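Local coordinates for protein O-succinylhomoserine sulfhydrylase (Mycobacterium tuberculosis, PDB 3NDN) that probably catalyses the pyridoxal-phosphate-dependent formation of L-homocysteine from O-succinyl-L-homoserine and hydrogen sulfide, a step of methionine biosynthesis, at residues Val109-Gly114 / Gly238-Asp243; Gly114-Ala119 / Gly196-Leu201; Glu173-Ser176 / Ser181-Asp184; Ile291-Asn296 / Pro307-His312. All coordinates share one frame; numbering follows the deposited sequence.

The four contacts run as a chain of neighbours across the subunit. Contacts 1 and 2 share Gly-114 and meet where Ser-112 OG lies 4.0 Å from Val-200 CG1; each brings a strand of the seven-stranded sheet, and both touch a second subunit. Contact 2 passes to contact 3 through Leu-201 CD1 and Thr-174 CG2, 4.1 Å apart, and contact 3 reaches contact 4 through Pro-175 CG and Pro-307 CG, also 4.1 Å apart. The ends of the series, contacts 1 and 4, have centres about 33 Å apart. Lys-227, the predicted cofactor lysine, falls in the connection between strands 220-224 and 238-242, so contact 1 includes the strand that follows it.

Contact 1: residues Val109-Gly114 / Gly238-Asp243; sequences VFTSLG and GAILGD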
# COMPACT_ATOMS: atom_id res chain seq x y z
N VAL A 109 -10.97 -18.53 -14.81
CA VAL A 109 -11.74 -19.70 -15.24
C VAL A 109 -13.01 -19.33 -16.03
O VAL A 109 -13.22 -19.84 -17.14
CB VAL A 109 -12.11 -20.63 -14.04
CG1 VAL A 109 -13.01 -21.78 -14.49
CG2 VAL A 109 -10.86 -21.15 -13.36
N PHE A 110 -13.83 -18.43 -15.47
CA PHE A 110 -15.09 -18.04 -16.12
C PHE A 110 -14.85 -17.30 -17.44
O PHE A 110 -15.46 -17.62 -18.47
CB PHE A 110 -16.03 -17.23 -15.19
CG PHE A 110 -17.23 -16.67 -15.91
CD1 PHE A 110 -18.31 -17.50 -16.23
CD2 PHE A 110 -17.23 -15.35 -16.35
CE1 PHE A 110 -19.40 -17.01 -16.94
CE2 PHE A 110 -18.31 -14.83 -17.06
CZ PHE A 110 -19.41 -15.66 -17.37
N THR A 111 -13.94 -16.32 -17.43
CA THR A 111 -13.67 -15.52 -18.63
C THR A 111 -13.01 -16.35 -19.75
O THR A 111 -13.33 -16.16 -20.93
CB THR A 111 -12.89 -14.22 -18.30
OG1 THR A 111 -13.66 -13.42 -17.39
CG2 THR A 111 -12.60 -13.39 -19.54
N SER A 112 -12.13 -17.29 -19.39
CA SER A 112 -11.44 -18.11 -20.40
C SER A 112 -12.45 -19.02 -21.13
O SER A 112 -12.43 -19.12 -22.37
CB SER A 112 -10.29 -18.91 -19.81
OG SER A 112 -10.74 -19.92 -18.91
N LEU A 113 -13.32 -19.67 -20.34
CA LEU A 113 -14.38 -20.52 -20.87
C LEU A 113 -15.46 -19.74 -21.61
O LEU A 113 -15.93 -20.19 -22.67
CB LEU A 113 -15.00 -21.38 -19.76
CG LEU A 113 -14.11 -22.46 -19.16
CD1 LEU A 113 -14.76 -23.07 -17.92
CD2 LEU A 113 -13.77 -23.56 -20.19
N GLY A 114 -15.86 -18.59 -21.06
CA GLY A 114 -16.84 -17.72 -21.70
C GLY A 114 -16.35 -17.18 -23.04
O GLY A 114 -17.14 -16.96 -23.96
N GLY A 238 -5.50 -13.48 -10.63
CA GLY A 238 -5.39 -14.64 -11.54
C GLY A 238 -4.85 -14.26 -12.90
O GLY A 238 -4.51 -13.09 -13.13
N ALA A 239 -4.78 -15.23 -13.82
CA ALA A 239 -4.32 -14.95 -15.17
C ALA A 239 -4.79 -15.98 -16.18
O ALA A 239 -5.00 -17.15 -15.84
CB ALA A 239 -2.78 -14.85 -15.21
N ILE A 240 -4.92 -15.53 -17.43
CA ILE A 240 -5.22 -16.41 -18.58
C ILE A 240 -4.04 -16.38 -19.57
O ILE A 240 -3.66 -15.31 -20.05
CB ILE A 240 -6.50 -15.97 -19.31
CG1 ILE A 240 -7.68 -15.84 -18.33
CG2 ILE A 240 -6.84 -16.95 -20.46
CD1 ILE A 240 -8.83 -14.94 -18.82
N LEU A 241 -3.49 -17.56 -19.90
CA LEU A 241 -2.41 -17.64 -20.91
C LEU A 241 -2.81 -18.50 -22.14
O LEU A 241 -3.40 -19.58 -21.98
CB LEU A 241 -1.10 -18.14 -20.29
CG LEU A 241 -0.53 -17.36 -19.07
CD1 LEU A 241 -0.99 -18.01 -17.76
CD2 LEU A 241 0.99 -17.31 -19.13
N GLY A 242 -2.50 -18.01 -23.35
CA GLY A 242 -2.85 -18.68 -24.63
C GLY A 242 -2.32 -17.98 -25.89
O GLY A 242 -1.39 -17.17 -25.81
N ASP A 243 -2.87 -18.33 -27.06
CA ASP A 243 -2.42 -17.78 -28.36
C ASP A 243 -2.75 -16.28 -28.46
O ASP A 243 -3.74 -15.83 -27.89
CB ASP A 243 -3.09 -18.51 -29.53
CG ASP A 243 -2.64 -19.97 -29.67
OD1 ASP A 243 -1.49 -20.31 -29.34
OD2 ASP A 243 -3.47 -20.78 -30.14
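Helix 105-114 rests on strand 238-242 with Ser-112 and Ile-240 facing each other, their CA atoms 6.7 Å apart. Ile-240 supplies everything the strand gives to the contact. Its first torsion (chi1 -53°) sets CG1 beside its own backbone N and CG2 anti to it, and the two branches part: CG2 reaches Ser-112 alone, CD1 both Ser-112 and Thr-111. CG2 meets Ser-112 CB at 4.0 Å. The longer branch ends in CD1, which lies 4.1 Å from Thr-111 CG2 and equally close to Ser-112 N; the Thr-111 side chain lies roughly perpendicular to that of Ile-240. Both hydroxyls on the helix are engaged with its own backbone: Thr-111 OG1 bonds to Ala-107 O, and the Ser-112 hydroxyl turns back to carbonyls of the preceding turn. Val-220 of the adjoining strand, together with Ile-247 and Val-251 of helix 244-258, also packs on Ile-240. The strand itself is the antiparallel member of the large sheet, between 98-102 and 220-224, as in the cofactor domain of fold type I pyridoxal enzymes. No hydrogen bond joins the two segments: with the hydroxyls turned back on their own helix, methyl and methylene groups form a purely van der Waals joint between helix and sheet.

Contact 2: residues Gly114-Ala119 / Gly196-Leu201; sequences GALLGA and GAKVVL
Leu-116 is the whole contribution of loop 114-119, and its forked end straddles two residues of the strand. Leu-116 CD1 meets Val-200 CG2 at 3.8 Å, and the two side chains run antiparallel past one another. On the other prong, Leu-116 CD2 touches Lys-198 CG at 4.1 Å, the lysine chain lying nearly perpendicular to the leucine. Here only the aliphatic root of the lysine is used: a bend at chi2 (-68°) turns the remaining chain away, carrying the ammonium group off from Leu-116. Lys-198 and Val-200, two apart on the strand, both point toward the loop, and the partly exposed Leu-116 sits against them.

No hydrogen bond crosses between the segments. Within the loop, Leu-117 N bonds weakly to Gly-114 O at 3.4 Å; other polar groups turn to the second subunit. Leu-117 O accepts a bond from Trp-144 NE1 of the second subunit, and Gly-114 O one from Arg-143 there, so the loop also lies at a subunit interface. Gly-196 closes the preceding helix 185-194 in a Schellman motif. That helix links the parallel, adjacent strands 169-173 and 198-202, a classic beta-alpha-beta crossover of the cofactor-binding domain.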
# COMPACT_ATOMS: atom_id res chain seq x y z
N GLY A 114 -15.86 -18.59 -21.06
CA GLY A 114 -16.84 -17.72 -21.70
C GLY A 114 -16.35 -17.18 -23.04
O GLY A 114 -17.14 -16.96 -23.96
N ALA A 115 -15.04 -17.00 -23.16
CA ALA A 115 -14.41 -16.57 -24.41
C ALA A 115 -14.57 -17.60 -25.54
O ALA A 115 -14.51 -17.24 -26.71
CB ALA A 115 -12.92 -16.33 -24.17
N LEU A 116 -14.70 -18.88 -25.17
CA LEU A 116 -14.80 -19.99 -26.13
C LEU A 116 -16.25 -20.45 -26.36
O LEU A 116 -16.54 -21.17 -27.34
CB LEU A 116 -13.96 -21.18 -25.65
CG LEU A 116 -12.43 -21.04 -25.54
CD1 LEU A 116 -11.82 -22.20 -24.75
CD2 LEU A 116 -11.78 -20.95 -26.93
N LEU A 117 -17.15 -20.04 -25.46
CA LEU A 117 -18.48 -20.66 -25.37
C LEU A 117 -19.68 -19.69 -25.31
O LEU A 117 -19.97 -19.10 -24.26
CB LEU A 117 -18.55 -21.63 -24.18
CG LEU A 117 -17.58 -22.81 -24.08
CD1 LEU A 117 -17.54 -23.32 -22.66
CD2 LEU A 117 -17.97 -23.95 -25.06
N GLY A 118 -20.38 -19.56 -26.44
CA GLY A 118 -21.66 -18.84 -26.49
C GLY A 118 -22.86 -19.79 -26.47
O GLY A 118 -22.69 -21.02 -26.36
N ALA A 119 -24.07 -19.23 -26.54
CA ALA A 119 -25.28 -20.05 -26.64
C ALA A 119 -25.15 -21.06 -27.78
O ALA A 119 -24.82 -20.69 -28.91
CB ALA A 119 -26.52 -19.16 -26.83
N GLY A 196 -11.93 -30.81 -32.85
CA GLY A 196 -11.93 -29.35 -33.11
C GLY A 196 -11.92 -28.45 -31.87
O GLY A 196 -12.08 -27.22 -32.00
N ALA A 197 -11.74 -29.04 -30.69
CA ALA A 197 -11.84 -28.30 -29.41
C ALA A 197 -10.51 -27.70 -28.92
O ALA A 197 -9.44 -28.20 -29.27
CB ALA A 197 -12.45 -29.20 -28.33
N LYS A 198 -10.61 -26.63 -28.13
CA LYS A 198 -9.44 -26.02 -27.46
C LYS A 198 -9.36 -26.51 -26.01
O LYS A 198 -10.36 -26.49 -25.29
CB LYS A 198 -9.53 -24.48 -27.46
CG LYS A 198 -9.59 -23.83 -28.86
CD LYS A 198 -8.28 -24.00 -29.64
CE LYS A 198 -8.44 -23.56 -31.09
NZ LYS A 198 -7.13 -23.43 -31.80
N VAL A 199 -8.17 -26.91 -25.57
CA VAL A 199 -7.99 -27.51 -24.24
C VAL A 199 -7.60 -26.46 -23.19
O VAL A 199 -6.57 -25.80 -23.34
CB VAL A 199 -6.93 -28.63 -24.28
CG1 VAL A 199 -6.68 -29.21 -22.89
CG2 VAL A 199 -7.34 -29.74 -25.27
N VAL A 200 -8.42 -26.32 -22.14
CA VAL A 200 -8.12 -25.39 -21.01
C VAL A 200 -7.70 -26.19 -19.77
O VAL A 200 -8.50 -26.96 -19.24
CB VAL A 200 -9.34 -24.44 -20.66
CG1 VAL A 200 -8.96 -23.40 -19.56
CG2 VAL A 200 -9.86 -23.71 -21.89
N LEU A 201 -6.44 -26.02 -19.35
CA LEU A 201 -5.89 -26.66 -18.15
C LEU A 201 -5.84 -25.68 -16.96
O LEU A 201 -5.27 -24.61 -17.10
CB LEU A 201 -4.45 -27.16 -18.42
CG LEU A 201 -3.63 -27.73 -17.25
CD1 LEU A 201 -4.19 -29.09 -16.79
CD2 LEU A 201 -2.11 -27.87 -17.60

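Contact 3: residues Glu173-Ser176 / Ser181-Asp184; sequences ETPS and SLVD
Ser-176 and Ser-181 exchange two hydrogen bonds, each giving its N-H to the other. Ser-176 N donates to Ser-181 O at 2.9 Å, lying in the plane of that carbonyl, and Ser-181 N returns a bond to Ser-176 OG at 3.1 Å (N-H...O 144°). The hydroxyl thus takes the role a main-chain carbonyl would have in a regular pair. Two residues along, Val-183 N donates to Thr-174 OG1 at 3.1 Å and nearly straight, 166°. Thr-174 can offer that oxygen because its OG1 stands anti to the backbone N (chi1 -175°), which swings it toward the other segment.

Between these bonds sits Pro-175, preceded by a cis peptide. Its CA makes a CH...O contact of 3.5 Å with Ser-181 O, so that carbonyl has a second, softer partner, while its ring lies beside Leu-182, CB 3.6 Å from Leu-182 CD2. Together the segments belong to the loop that leaves strand 169-173 and leads into helix 185-194, the first link of a beta-alpha-beta crossover to strand 198-202. Asp-184 is the N-cap of that helix: its OD1 makes a weak bond to Ala-187 N, and OD2 a long, weak ion pair with Arg-320.

Glutamines satisfy three more main-chain groups, Gln-314 OE1 meeting Leu-182 N, Gln-321 NE2 meeting Val-183 O and Gln-211 NE2 meeting Thr-174 O. Glu-173 is buried, and its OE2 takes a bond from Phe-130 N.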
# COMPACT_ATOMS: atom_id res chain seq x y z
N GLU A 173 -8.81 -30.23 -14.19
CA GLU A 173 -7.69 -30.01 -13.25
C GLU A 173 -6.93 -31.33 -13.06
O GLU A 173 -7.56 -32.40 -13.06
CB GLU A 173 -8.19 -29.59 -11.86
CG GLU A 173 -9.03 -28.31 -11.80
CD GLU A 173 -9.88 -28.23 -10.52
OE1 GLU A 173 -9.48 -28.81 -9.47
OE2 GLU A 173 -10.95 -27.58 -10.56
N THR A 174 -5.61 -31.26 -12.89
CA THR A 174 -4.80 -32.45 -12.52
C THR A 174 -3.52 -32.04 -11.75
O THR A 174 -2.83 -31.12 -12.17
CB THR A 174 -4.46 -33.37 -13.74
OG1 THR A 174 -3.78 -34.55 -13.29
CG2 THR A 174 -3.59 -32.66 -14.79
N PRO A 175 -3.26 -32.66 -10.59
CA PRO A 175 -4.11 -33.61 -9.83
C PRO A 175 -5.42 -32.95 -9.35
O PRO A 175 -5.49 -31.72 -9.34
CB PRO A 175 -3.25 -33.97 -8.62
CG PRO A 175 -1.81 -33.63 -9.01
CD PRO A 175 -1.97 -32.42 -9.91
N SER A 176 -6.40 -33.76 -8.96
CA SER A 176 -7.68 -33.26 -8.38
C SER A 176 -7.54 -33.01 -6.88
O SER A 176 -6.55 -33.41 -6.27
CB SER A 176 -8.85 -34.22 -8.65
OG SER A 176 -8.79 -35.39 -7.83
N SER A 181 -6.57 -37.56 -7.86
CA SER A 181 -6.71 -38.35 -9.08
C SER A 181 -6.12 -37.57 -10.26
O SER A 181 -6.21 -36.33 -10.29
CB SER A 181 -8.21 -38.63 -9.31
OG SER A 181 -8.47 -39.25 -10.56
N LEU A 182 -5.52 -38.27 -11.23
CA LEU A 182 -4.89 -37.61 -12.39
C LEU A 182 -5.65 -37.74 -13.72
O LEU A 182 -6.43 -38.68 -13.92
CB LEU A 182 -3.44 -38.12 -12.58
CG LEU A 182 -2.46 -38.21 -11.40
CD1 LEU A 182 -1.03 -38.44 -11.89
CD2 LEU A 182 -2.48 -36.99 -10.51
N VAL A 183 -5.40 -36.79 -14.63
CA VAL A 183 -5.86 -36.85 -16.02
C VAL A 183 -4.62 -36.94 -16.94
O VAL A 183 -3.64 -36.22 -16.71
CB VAL A 183 -6.72 -35.60 -16.39
CG1 VAL A 183 -7.14 -35.63 -17.86
CG2 VAL A 183 -7.95 -35.50 -15.48
N ASP A 184 -4.64 -37.83 -17.94
CA ASP A 184 -3.52 -37.99 -18.88
C ASP A 184 -3.51 -36.82 -19.89
O ASP A 184 -4.28 -36.85 -20.86
CB ASP A 184 -3.65 -39.35 -19.61
CG ASP A 184 -2.38 -39.78 -20.36
OD1 ASP A 184 -1.67 -38.94 -20.94
OD2 ASP A 184 -2.11 -41.00 -20.42

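Contact 4: residues Ile291-Asn296 / Pro307-His312; sequences IAEFLN and PYLPSH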
# COMPACT_ATOMS: atom_id res chain seq x y z
N ILE A 291 6.80 -35.59 4.64
CA ILE A 291 5.56 -35.70 5.45
C ILE A 291 4.66 -36.85 4.95
O ILE A 291 4.09 -37.60 5.76
CB ILE A 291 4.81 -34.30 5.55
CG1 ILE A 291 5.60 -33.35 6.45
CG2 ILE A 291 3.37 -34.45 6.09
CD1 ILE A 291 5.26 -31.84 6.28
N ALA A 292 4.57 -37.02 3.64
CA ALA A 292 3.81 -38.12 3.04
C ALA A 292 4.38 -39.48 3.44
O ALA A 292 3.63 -40.40 3.80
CB ALA A 292 3.78 -37.99 1.52
N GLU A 293 5.71 -39.60 3.41
CA GLU A 293 6.39 -40.83 3.82
C GLU A 293 6.22 -41.13 5.32
O GLU A 293 6.08 -42.30 5.72
CB GLU A 293 7.88 -40.76 3.41
CG GLU A 293 8.09 -40.77 1.88
CD GLU A 293 9.50 -40.37 1.46
OE1 GLU A 293 10.28 -39.88 2.31
OE2 GLU A 293 9.82 -40.53 0.26
N PHE A 294 6.23 -40.08 6.15
CA PHE A 294 6.03 -40.23 7.60
C PHE A 294 4.61 -40.72 7.93
O PHE A 294 4.44 -41.66 8.72
CB PHE A 294 6.36 -38.92 8.35
CG PHE A 294 5.94 -38.94 9.81
CD1 PHE A 294 6.75 -39.55 10.77
CD2 PHE A 294 4.72 -38.38 10.20
CE1 PHE A 294 6.36 -39.58 12.11
CE2 PHE A 294 4.32 -38.41 11.54
CZ PHE A 294 5.14 -39.01 12.49
N LEU A 295 3.61 -40.12 7.29
CA LEU A 295 2.22 -40.55 7.44
C LEU A 295 2.01 -42.00 6.94
O LEU A 295 1.35 -42.81 7.61
CB LEU A 295 1.26 -39.57 6.75
CG LEU A 295 0.98 -38.25 7.48
CD1 LEU A 295 0.50 -37.13 6.53
CD2 LEU A 295 0.01 -38.43 8.65
N ASN A 296 2.60 -42.33 5.79
CA ASN A 296 2.51 -43.67 5.19
C ASN A 296 2.97 -44.78 6.15
O ASN A 296 2.42 -45.87 6.16
CB ASN A 296 3.31 -43.72 3.88
CG ASN A 296 3.07 -44.99 3.07
OD1 ASN A 296 1.94 -45.44 2.90
ND2 ASN A 296 4.15 -45.55 2.55
N PRO A 307 1.11 -37.81 -5.19
CA PRO A 307 1.47 -38.32 -6.53
C PRO A 307 2.89 -38.89 -6.68
O PRO A 307 3.12 -39.69 -7.58
CB PRO A 307 1.33 -37.07 -7.43
CG PRO A 307 0.34 -36.22 -6.70
CD PRO A 307 0.76 -36.38 -5.26
N TYR A 308 3.83 -38.48 -5.82
CA TYR A 308 5.22 -38.97 -5.89
C TYR A 308 5.53 -40.06 -4.83
O TYR A 308 6.69 -40.42 -4.60
CB TYR A 308 6.23 -37.80 -5.86
CG TYR A 308 6.85 -37.46 -7.22
CD1 TYR A 308 8.24 -37.35 -7.35
CD2 TYR A 308 6.07 -37.32 -8.38
CE1 TYR A 308 8.83 -37.07 -8.58
CE2 TYR A 308 6.67 -37.02 -9.63
CZ TYR A 308 8.05 -36.91 -9.71
OH TYR A 308 8.68 -36.63 -10.91
N LEU A 309 4.47 -40.56 -4.20
CA LEU A 309 4.54 -41.78 -3.38
C LEU A 309 4.32 -43.01 -4.29
O LEU A 309 3.30 -43.08 -4.98
CB LEU A 309 3.48 -41.71 -2.28
CG LEU A 309 3.61 -42.49 -0.97
CD1 LEU A 309 4.94 -42.19 -0.25
CD2 LEU A 309 2.41 -42.20 -0.07
N PRO A 310 5.27 -43.98 -4.30
CA PRO A 310 5.20 -45.12 -5.25
C PRO A 310 3.91 -45.97 -5.22
O PRO A 310 3.55 -46.58 -6.24
CB PRO A 310 6.43 -45.96 -4.90
CG PRO A 310 7.40 -44.95 -4.35
CD PRO A 310 6.55 -43.98 -3.57
N SER A 311 3.21 -45.96 -4.09
CA SER A 311 1.91 -46.62 -3.95
C SER A 311 0.69 -45.92 -4.60
O SER A 311 -0.41 -46.48 -4.59
CB SER A 311 1.60 -46.84 -2.47
OG SER A 311 1.57 -45.60 -1.79
N HIS A 312 0.86 -44.70 -5.12
CA HIS A 312 -0.24 -44.02 -5.81
C HIS A 312 -0.69 -44.86 -7.02
O HIS A 312 0.16 -45.34 -7.79
CB HIS A 312 0.19 -42.61 -6.26
CG HIS A 312 -0.95 -41.74 -6.73
ND1 HIS A 312 -1.66 -42.00 -7.88
CD2 HIS A 312 -1.48 -40.62 -6.20
CE1 HIS A 312 -2.60 -41.08 -8.03
NE2 HIS A 312 -2.51 -40.23 -7.03
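Leu-309 presses its branched end onto the flank of helix 277-296 and has the largest share of the buried surface. Its CG stands anti to the backbone N (chi1 -156°), which carries it toward the helix, and chi2 (55°) spreads the two methyls there. CD2 comes to 4.3 Å from Asn-296 CG and 4.4 Å from Ala-292 O, so this methyl touches two residues one turn apart. CD1 lies by Glu-293, 4.1 Å from its CG, the two side chains meeting at a slant.

Asn-296, next in buried surface, offers its amide carbon, whereas Ala-292 gives mainly backbone, being too short to reach farther. Glu-293 takes part through its methylene; its carboxylate is held on its own helix, OE2 bonding to Gln-289 NE2. Leu-309 also opens a type I turn, closed by His-312 N donating to Leu-309 O at 2.9 Å, and no hydrogen bond crosses to the helix.

Leu-309 also meets Val-304 of strand 301-305, the edge strand of the five-stranded sheet. Helix 402-413 packs against Ile-291, Phe-294 and Leu-295, while the loop carrying Leu-309 runs on into helix 315-321, whose Ala-318 and Lys-319 touch Pro-307 and Tyr-308.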